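Local coordinates for protein acyl-homoserine-lactone synthase (PDB 6WNS) that synthesises acyl-homoserine lactone quorum-sensing signals, probably by joining an acyl group delivered on coenzyme A to the amine of S-adenosylmethionine, at residues E20-I25 / A55-A60; E46-D51 / W103-V108. One frame throughout, in Å; residues are numbered along the deposited sequence.

Interaction 1 (E20-I25 / A55-A60); sequences ERYFRI and ALYVLA
An aromatic helix-on-sheet contact joins Tyr22 and Phe23 of helix 16-31 to Tyr57 and Leu59 of strand 56-60, inside the acyltransferase-like alpha/beta fold of the autoinducer synthases. The short helical and strand axes run nearly perpendicular, at 88°, and stay 11.5 Å apart at their closest, a gap that large rings suit because they can span it. Tyr22 does most of the spanning: with CG anti to the backbone N (chi1 167°), its ring reaches out from the helix to the sheet. There CE2 lies 3.5 Å from CD1 of Tyr57, and the two rings meet obliquely, with planes at 61° and centroids 5.2 Å apart. On the CD1 and CE1 side of the same ring sits the methyl CD2 of Leu59, 3.8 Å from Tyr22 CD1, a branched apolar end that packs obliquely against the ring without needing a polar partner. Phe23 touches more lightly, its CZ pointing at Tyr57 OH 3.9 Å away, near the plane of the phenylalanine ring. Each tyrosine hydroxyl is satisfied outside the pair, Tyr22 OH by Arg26 and Tyr57 OH by Asp51, so tyrosine provides both a packing surface and a polar tip in this buried layer. Leu59 and Tyr57 also touch Val7 of the neighbouring strand 4-7, while Tyr22 reaches Ile67 and, on strand 100-108, Phe107.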
ATOM      1  N   GLU A  20       0.313 -13.400  11.065  1.00 45.34           N
ATOM      2  CA  GLU A  20       1.473 -14.326  11.135  1.00 46.73           C
ATOM      3  C   GLU A  20       1.810 -14.770   9.714  1.00 47.86           C
ATOM      4  O   GLU A  20       2.966 -14.606   9.358  1.00 44.51           O
ATOM      5  CB  GLU A  20       1.200 -15.445  12.151  1.00 51.58           C
ATOM      6  CG  GLU A  20       1.512 -14.911  13.517  1.00 63.31           C
ATOM      7  CD  GLU A  20       0.931 -15.590  14.726  1.00 71.39           C
ATOM      8  OE1 GLU A  20       0.420 -16.712  14.571  1.00 74.57           O
ATOM      9  OE2 GLU A  20       1.039 -14.978  15.816  1.00 73.98           O
ATOM     10  N   ARG A  21       0.802 -15.140   8.889  1.00 49.05           N
ATOM     11  CA  ARG A  21       1.059 -15.515   7.476  1.00 51.29           C
ATOM     12  C   ARG A  21       1.561 -14.289   6.715  1.00 47.75           C
ATOM     13  O   ARG A  21       2.453 -14.432   5.907  1.00 45.09           O
ATOM     14  CB  ARG A  21      -0.195 -16.137   6.846  1.00 59.14           C
ATOM     15  CG  ARG A  21      -0.498 -17.518   7.422  1.00 64.06           C
ATOM     16  CD  ARG A  21      -1.464 -18.330   6.589  1.00 74.27           C
ATOM     17  NE  ARG A  21      -2.668 -17.599   6.227  1.00 80.32           N
ATOM     18  CZ  ARG A  21      -3.764 -17.514   6.980  1.00 83.72           C
ATOM     19  NH1 ARG A  21      -3.811 -18.110   8.171  1.00 76.88           N
ATOM     20  NH2 ARG A  21      -4.803 -16.836   6.507  1.00 85.48           N
ATOM     21  N   TYR A  22       0.982 -13.116   6.981  1.00 47.44           N
ATOM     22  CA  TYR A  22       1.329 -11.869   6.280  1.00 44.68           C
ATOM     23  C   TYR A  22       2.841 -11.579   6.510  1.00 39.62           C
ATOM     24  O   TYR A  22       3.545 -11.276   5.533  1.00 40.58           O
ATOM     25  CB  TYR A  22       0.429 -10.741   6.807  1.00 46.90           C
ATOM     26  CG  TYR A  22       0.892  -9.374   6.404  1.00 42.78           C
ATOM     27  CD1 TYR A  22       0.822  -8.971   5.074  1.00 42.74           C
ATOM     28  CD2 TYR A  22       1.444  -8.477   7.322  1.00 42.01           C
ATOM     29  CE1 TYR A  22       1.341  -7.761   4.655  1.00 41.69           C
ATOM     30  CE2 TYR A  22       1.878  -7.214   6.914  1.00 40.82           C
ATOM     31  CZ  TYR A  22       1.763  -6.822   5.592  1.00 42.63           C
ATOM     32  OH  TYR A  22       2.231  -5.596   5.219  1.00 39.44           O
ATOM     33  N   PHE A  23       3.332 -11.650   7.752  1.00 37.67           N
ATOM     34  CA  PHE A  23       4.760 -11.352   8.039  1.00 36.68           C
ATOM     35  C   PHE A  23       5.697 -12.422   7.432  1.00 41.46           C
ATOM     36  O   PHE A  23       6.847 -12.144   7.043  1.00 36.91           O
ATOM     37  CB  PHE A  23       4.972 -11.127   9.513  1.00 36.80           C
ATOM     38  CG  PHE A  23       4.473  -9.759   9.897  1.00 36.73           C
ATOM     39  CD1 PHE A  23       3.344  -9.611  10.688  1.00 37.05           C
ATOM     40  CD2 PHE A  23       5.134  -8.626   9.475  1.00 41.48           C
ATOM     41  CE1 PHE A  23       2.855  -8.346  11.030  1.00 40.22           C
ATOM     42  CE2 PHE A  23       4.664  -7.370   9.825  1.00 39.42           C
ATOM     43  CZ  PHE A  23       3.509  -7.225  10.573  1.00 38.34           C
ATOM     44  N   ARG A  24       5.212 -13.636   7.279  1.00 41.48           N
ATOM     45  CA  ARG A  24       5.977 -14.735   6.614  1.00 42.51           C
ATOM     46  C   ARG A  24       6.039 -14.449   5.129  1.00 41.79           C
ATOM     47  O   ARG A  24       7.094 -14.667   4.521  1.00 43.10           O
ATOM     48  CB  ARG A  24       5.322 -16.099   6.906  1.00 48.29           C
ATOM     49  CG  ARG A  24       5.390 -16.483   8.382  1.00 51.91           C
ATOM     50  CD  ARG A  24       5.307 -17.996   8.685  1.00 62.18           C
ATOM     51  NE  ARG A  24       4.654 -18.384   9.941  1.00 70.13           N
ATOM     52  CZ  ARG A  24       4.600 -17.705  11.109  1.00 86.40           C
ATOM     53  NH1 ARG A  24       5.168 -16.510  11.247  1.00 96.74           N
ATOM     54  NH2 ARG A  24       3.935 -18.224  12.147  1.00 90.36           N
ATOM     55  N   ILE A  25       4.913 -14.033   4.541  1.00 43.88           N
ATOM     56  CA  ILE A  25       4.823 -13.641   3.123  1.00 44.36           C
ATOM     57  C   ILE A  25       5.806 -12.509   2.821  1.00 44.52           C
ATOM     58  O   ILE A  25       6.499 -12.534   1.767  1.00 45.41           O
ATOM     59  CB  ILE A  25       3.367 -13.321   2.768  1.00 48.99           C
ATOM     60  CG1 ILE A  25       2.556 -14.613   2.688  1.00 51.63           C
ATOM     61  CG2 ILE A  25       3.316 -12.552   1.483  1.00 52.01           C
ATOM     62  CD1 ILE A  25       1.053 -14.388   2.504  1.00 57.00           C
ATOM     63  N   ALA A  55       0.068   1.196  12.344  1.00 42.69           N
ATOM     64  CA  ALA A  55      -0.081   0.661  10.983  1.00 43.03           C
ATOM     65  C   ALA A  55      -1.493   0.148  10.750  1.00 43.91           C
ATOM     66  O   ALA A  55      -2.101  -0.459  11.665  1.00 44.65           O
ATOM     67  CB  ALA A  55       0.959  -0.398  10.673  1.00 39.98           C
ATOM     68  N   LEU A  56      -1.947   0.336   9.498  1.00 45.25           N
ATOM     69  CA  LEU A  56      -3.122  -0.309   8.912  1.00 45.46           C
ATOM     70  C   LEU A  56      -2.698  -1.268   7.810  1.00 45.04           C
ATOM     71  O   LEU A  56      -1.941  -0.874   6.958  1.00 46.18           O
ATOM     72  CB  LEU A  56      -4.041   0.769   8.331  1.00 48.23           C
ATOM     73  CG  LEU A  56      -4.266   1.998   9.213  1.00 49.43           C
ATOM     74  CD1 LEU A  56      -5.170   2.953   8.437  1.00 52.01           C
ATOM     75  CD2 LEU A  56      -4.906   1.632  10.525  1.00 49.72           C
ATOM     76  N   TYR A  57      -3.251  -2.474   7.826  1.00 46.88           N
ATOM     77  CA  TYR A  57      -2.993  -3.529   6.816  1.00 45.97           C
ATOM     78  C   TYR A  57      -4.279  -3.737   6.023  1.00 51.24           C
ATOM     79  O   TYR A  57      -5.354  -4.099   6.537  1.00 51.79           O
ATOM     80  CB  TYR A  57      -2.465  -4.788   7.491  1.00 45.73           C
ATOM     81  CG  TYR A  57      -1.237  -4.502   8.304  1.00 44.05           C
ATOM     82  CD1 TYR A  57      -0.005  -4.385   7.683  1.00 40.44           C
ATOM     83  CD2 TYR A  57      -1.319  -4.265   9.663  1.00 46.69           C
ATOM     84  CE1 TYR A  57       1.147  -4.083   8.416  1.00 38.68           C
ATOM     85  CE2 TYR A  57      -0.203  -3.899  10.397  1.00 41.33           C
ATOM     86  CZ  TYR A  57       1.039  -3.816   9.771  1.00 39.64           C
ATOM     87  OH  TYR A  57       2.171  -3.543  10.462  1.00 38.20           O
ATOM     88  N   VAL A  58      -4.160  -3.474   4.740  1.00 49.88           N
ATOM     89  CA  VAL A  58      -5.244  -3.700   3.764  1.00 53.35           C
ATOM     90  C   VAL A  58      -4.957  -4.963   2.972  1.00 52.88           C
ATOM     91  O   VAL A  58      -4.139  -4.915   2.034  1.00 56.97           O
ATOM     92  CB  VAL A  58      -5.380  -2.518   2.821  1.00 57.16           C
ATOM     93  CG1 VAL A  58      -6.647  -2.701   2.004  1.00 62.19           C
ATOM     94  CG2 VAL A  58      -5.407  -1.207   3.607  1.00 57.66           C
ATOM     95  N   LEU A  59      -5.581  -6.058   3.378  1.00 53.97           N
ATOM     96  CA  LEU A  59      -5.228  -7.399   2.885  1.00 54.24           C
ATOM     97  C   LEU A  59      -6.356  -7.974   2.033  1.00 60.76           C
ATOM     98  O   LEU A  59      -7.528  -8.028   2.497  1.00 61.94           O
ATOM     99  CB  LEU A  59      -4.920  -8.256   4.092  1.00 55.01           C
ATOM    100  CG  LEU A  59      -3.764  -7.692   4.952  1.00 49.83           C
ATOM    101  CD1 LEU A  59      -3.481  -8.668   6.030  1.00 50.60           C
ATOM    102  CD2 LEU A  59      -2.525  -7.416   4.075  1.00 49.73           C
ATOM    103  N   ALA A  60      -5.966  -8.463   0.859  1.00 61.44           N
ATOM    104  CA  ALA A  60      -6.853  -9.221  -0.050  1.00 63.98           C
ATOM    105  C   ALA A  60      -6.774 -10.717   0.302  1.00 66.49           C
ATOM    106  O   ALA A  60      -5.648 -11.298   0.186  1.00 62.98           O
ATOM    107  CB  ALA A  60      -6.450  -8.916  -1.456  1.00 67.36           C
TER

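Interaction 2 (E46-D51 / W103-V108); sequences EIDAFD and WTRFFV
Glu46 CD lies in plane at the edge of the Arg105 guanidinium, while Asp48 approaches that group obliquely; Tyr30 of helix 16-31 adds a cation-pi contact. This is a salt-bridge network between strand 100-108 and the loop leading to strand 56-60. Glu46 is gripped end-on: NH1 of Arg105 reaches OE1 at 2.7 Å, from above the carboxylate plane, and NH2 reaches OE2 at 2.8 Å on the syn side, nearly straight at 167°. The two flat groups are turned 33° apart. The bend of the glutamate at chi2 helps bring both oxygens round to the arginine. OD2 of the shorter Asp48 takes a weak bond from Arg105 NH2 at 2.9 Å, its carboxylate 80° from the guanidinium. Arg26 also pairs with Glu46 OE1, and Arg72 with Asp48 OD1, so the acids are shared among three arginines. A methionine in place of Arg105 would probably leave Glu46 without its two-pronged mate and Asp48 with one cation fewer. Asp48 also suits the type I turn it opens, where it forms an Asx turn: its OD1 accepts from Phe50 N at 2.8 Å, while its own N donates to the anti lone pair of Asp51 OD1.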
ATOM      1  N   GLU A  46       9.613 -10.671   7.646  1.00 36.37           N
ATOM      2  CA  GLU A  46      10.168  -9.319   7.324  1.00 34.08           C
ATOM      3  C   GLU A  46       9.258  -8.301   8.024  1.00 33.97           C
ATOM      4  O   GLU A  46       8.021  -8.328   7.880  1.00 37.17           O
ATOM      5  CB  GLU A  46      10.366  -9.151   5.841  1.00 35.96           C
ATOM      6  CG  GLU A  46      11.071  -7.840   5.451  1.00 35.33           C
ATOM      7  CD  GLU A  46      10.177  -6.604   5.446  1.00 40.19           C
ATOM      8  OE1 GLU A  46       8.996  -6.715   5.063  1.00 41.33           O
ATOM      9  OE2 GLU A  46      10.739  -5.488   5.751  1.00 40.92           O
ATOM     10  N   ILE A  47       9.901  -7.344   8.698  1.00 35.04           N
ATOM     11  CA  ILE A  47       9.205  -6.373   9.539  1.00 35.01           C
ATOM     12  C   ILE A  47      10.117  -5.149   9.641  1.00 36.56           C
ATOM     13  O   ILE A  47      11.323  -5.294   9.742  1.00 33.04           O
ATOM     14  CB  ILE A  47       8.790  -7.020  10.888  1.00 36.18           C
ATOM     15  CG1 ILE A  47       7.895  -6.109  11.716  1.00 37.24           C
ATOM     16  CG2 ILE A  47      10.014  -7.409  11.682  1.00 36.45           C
ATOM     17  CD1 ILE A  47       7.316  -6.797  12.984  1.00 41.93           C
ATOM     18  N   ASP A  48       9.519  -3.966   9.627  1.00 33.94           N
ATOM     19  CA  ASP A  48      10.301  -2.722   9.643  1.00 36.48           C
ATOM     20  C   ASP A  48       9.802  -1.800  10.753  1.00 38.58           C
ATOM     21  O   ASP A  48       8.921  -2.160  11.585  1.00 33.54           O
ATOM     22  CB  ASP A  48      10.339  -2.085   8.256  1.00 36.63           C
ATOM     23  CG  ASP A  48       9.067  -1.379   7.842  1.00 35.18           C
ATOM     24  OD1 ASP A  48       8.165  -1.260   8.707  1.00 36.32           O
ATOM     25  OD2 ASP A  48       8.970  -1.077   6.622  1.00 37.79           O
ATOM     26  N   ALA A  49      10.410  -0.621  10.831  1.00 35.84           N
ATOM     27  CA  ALA A  49      10.127   0.318  11.939  1.00 37.43           C
ATOM     28  C   ALA A  49       8.672   0.772  11.913  1.00 37.30           C
ATOM     29  O   ALA A  49       8.217   1.345  12.909  1.00 36.72           O
ATOM     30  CB  ALA A  49      11.083   1.484  11.791  1.00 41.60           C
ATOM     31  N   PHE A  50       7.971   0.618  10.801  1.00 35.80           N
ATOM     32  CA  PHE A  50       6.620   1.162  10.616  1.00 34.44           C
ATOM     33  C   PHE A  50       5.551   0.145  10.925  1.00 39.45           C
ATOM     34  O   PHE A  50       4.337   0.510  10.962  1.00 38.09           O
ATOM     35  CB  PHE A  50       6.459   1.739   9.216  1.00 39.23           C
ATOM     36  CG  PHE A  50       7.598   2.676   8.886  1.00 40.25           C
ATOM     37  CD1 PHE A  50       7.849   3.822   9.658  1.00 44.16           C
ATOM     38  CD2 PHE A  50       8.419   2.426   7.802  1.00 41.22           C
ATOM     39  CE1 PHE A  50       8.916   4.672   9.343  1.00 44.92           C
ATOM     40  CE2 PHE A  50       9.500   3.246   7.527  1.00 42.80           C
ATOM     41  CZ  PHE A  50       9.712   4.405   8.258  1.00 43.71           C
ATOM     42  N   ASP A  51       5.956  -1.088  11.232  1.00 36.76           N
ATOM     43  CA  ASP A  51       4.990  -2.115  11.660  1.00 34.56           C
ATOM     44  C   ASP A  51       4.808  -1.968  13.166  1.00 37.38           C
ATOM     45  O   ASP A  51       5.488  -2.686  13.913  1.00 35.40           O
ATOM     46  CB  ASP A  51       5.506  -3.510  11.241  1.00 33.05           C
ATOM     47  CG  ASP A  51       5.560  -3.729   9.766  1.00 32.85           C
ATOM     48  OD1 ASP A  51       6.682  -3.878   9.220  1.00 33.59           O
ATOM     49  OD2 ASP A  51       4.471  -3.612   9.133  1.00 36.11           O
ATOM     50  N   TRP A 103       1.079   5.165   1.847  1.00 51.03           N
ATOM     51  CA  TRP A 103       1.028   3.824   1.215  1.00 51.58           C
ATOM     52  C   TRP A 103       2.437   3.240   1.107  1.00 49.31           C
ATOM     53  O   TRP A 103       3.323   3.907   0.497  1.00 50.86           O
ATOM     54  CB  TRP A 103       0.392   3.964  -0.157  1.00 52.45           C
ATOM     55  CG  TRP A 103       0.143   2.719  -0.940  1.00 52.89           C
ATOM     56  CD1 TRP A 103       0.046   1.431  -0.506  1.00 51.88           C
ATOM     57  CD2 TRP A 103      -0.168   2.694  -2.343  1.00 54.71           C
ATOM     58  NE1 TRP A 103      -0.290   0.610  -1.560  1.00 51.43           N
ATOM     59  CE2 TRP A 103      -0.454   1.358  -2.683  1.00 51.81           C
ATOM     60  CE3 TRP A 103      -0.322   3.690  -3.327  1.00 57.53           C
ATOM     61  CZ2 TRP A 103      -0.777   0.981  -3.978  1.00 56.20           C
ATOM     62  CZ3 TRP A 103      -0.632   3.324  -4.610  1.00 58.37           C
ATOM     63  CH2 TRP A 103      -0.867   1.983  -4.932  1.00 59.61           C
ATOM     64  N   THR A 104       2.624   2.036   1.671  1.00 47.99           N
ATOM     65  CA  THR A 104       3.848   1.241   1.457  1.00 48.47           C
ATOM     66  C   THR A 104       3.417  -0.208   1.178  1.00 48.23           C
ATOM     67  O   THR A 104       2.258  -0.589   1.483  1.00 43.28           O
ATOM     68  CB  THR A 104       4.789   1.404   2.664  1.00 44.71           C
ATOM     69  OG1 THR A 104       4.054   1.187   3.877  1.00 41.54           O
ATOM     70  CG2 THR A 104       5.436   2.772   2.735  1.00 45.56           C
ATOM     71  N   ARG A 105       4.364  -1.024   0.740  1.00 47.19           N
ATOM     72  CA  ARG A 105       4.214  -2.501   0.731  1.00 44.26           C
ATOM     73  C   ARG A 105       3.004  -2.925  -0.103  1.00 47.12           C
ATOM     74  O   ARG A 105       2.228  -3.722   0.359  1.00 46.95           O
ATOM     75  CB  ARG A 105       4.236  -2.970   2.176  1.00 39.79           C
ATOM     76  CG  ARG A 105       5.509  -2.519   2.879  1.00 41.14           C
ATOM     77  CD  ARG A 105       6.859  -2.647   2.165  1.00 43.14           C
ATOM     78  NE  ARG A 105       7.952  -2.472   3.135  1.00 41.32           N
ATOM     79  CZ  ARG A 105       8.492  -3.486   3.801  1.00 42.29           C
ATOM     80  NH1 ARG A 105       8.316  -4.721   3.362  1.00 43.81           N
ATOM     81  NH2 ARG A 105       9.424  -3.258   4.705  1.00 38.77           N
ATOM     82  N   PHE A 106       2.871  -2.392  -1.313  1.00 45.09           N
ATOM     83  CA  PHE A 106       1.889  -2.910  -2.276  1.00 47.98           C
ATOM     84  C   PHE A 106       2.434  -4.209  -2.835  1.00 49.19           C
ATOM     85  O   PHE A 106       3.595  -4.214  -3.261  1.00 51.19           O
ATOM     86  CB  PHE A 106       1.664  -1.944  -3.428  1.00 51.77           C
ATOM     87  CG  PHE A 106       0.843  -2.529  -4.540  1.00 55.14           C
ATOM     88  CD1 PHE A 106      -0.540  -2.598  -4.438  1.00 60.25           C
ATOM     89  CD2 PHE A 106       1.462  -3.020  -5.680  1.00 60.59           C
ATOM     90  CE1 PHE A 106      -1.292  -3.084  -5.506  1.00 61.55           C
ATOM     91  CE2 PHE A 106       0.713  -3.536  -6.726  1.00 64.53           C
ATOM     92  CZ  PHE A 106      -0.663  -3.547  -6.638  1.00 68.05           C
ATOM     93  N   PHE A 107       1.698  -5.288  -2.727  1.00 49.95           N
ATOM     94  CA  PHE A 107       2.102  -6.531  -3.424  1.00 51.44           C
ATOM     95  C   PHE A 107       0.868  -7.292  -3.900  1.00 53.34           C
ATOM     96  O   PHE A 107      -0.219  -7.237  -3.274  1.00 51.26           O
ATOM     97  CB  PHE A 107       2.928  -7.409  -2.484  1.00 50.93           C
ATOM     98  CG  PHE A 107       2.114  -7.919  -1.332  1.00 50.85           C
ATOM     99  CD1 PHE A 107       1.780  -7.095  -0.270  1.00 54.48           C
ATOM    100  CD2 PHE A 107       1.602  -9.202  -1.354  1.00 54.42           C
ATOM    101  CE1 PHE A 107       0.998  -7.564   0.770  1.00 53.12           C
ATOM    102  CE2 PHE A 107       0.871  -9.687  -0.281  1.00 52.76           C
ATOM    103  CZ  PHE A 107       0.576  -8.876   0.777  1.00 51.97           C
ATOM    104  N   VAL A 108       1.114  -8.062  -4.937  1.00 54.39           N
ATOM    105  CA  VAL A 108       0.209  -9.085  -5.470  1.00 58.00           C
ATOM    106  C   VAL A 108       0.997 -10.385  -5.566  1.00 62.65           C
ATOM    107  O   VAL A 108       2.151 -10.442  -6.182  1.00 60.57           O
ATOM    108  CB  VAL A 108      -0.320  -8.647  -6.853  1.00 61.76           C
ATOM    109  CG1 VAL A 108      -1.344  -9.622  -7.391  1.00 66.81           C
ATOM    110  CG2 VAL A 108      -0.870  -7.225  -6.805  1.00 60.75           C
TER

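From the N terminus the chain passes through strand 4-7 and helix 16-31, then the long loop holding 46-51, strand 56-60, strand 69-75 and, after helix 81-84, strand 100-108. Interaction 1 closes the loop between helix 16-31 and strand 56-60; interaction 2 starts within that loop and closes a wider one that takes in strands 56-60 and 69-75. Their segments alternate, so the contacts cross rather than nest, and their centres are about 8 Å apart. They meet directly at Asp51, and Phe23 O probably accepts from Glu46 N. Helix 16-31 and the loop are thereby tied to two strands of one mixed sheet.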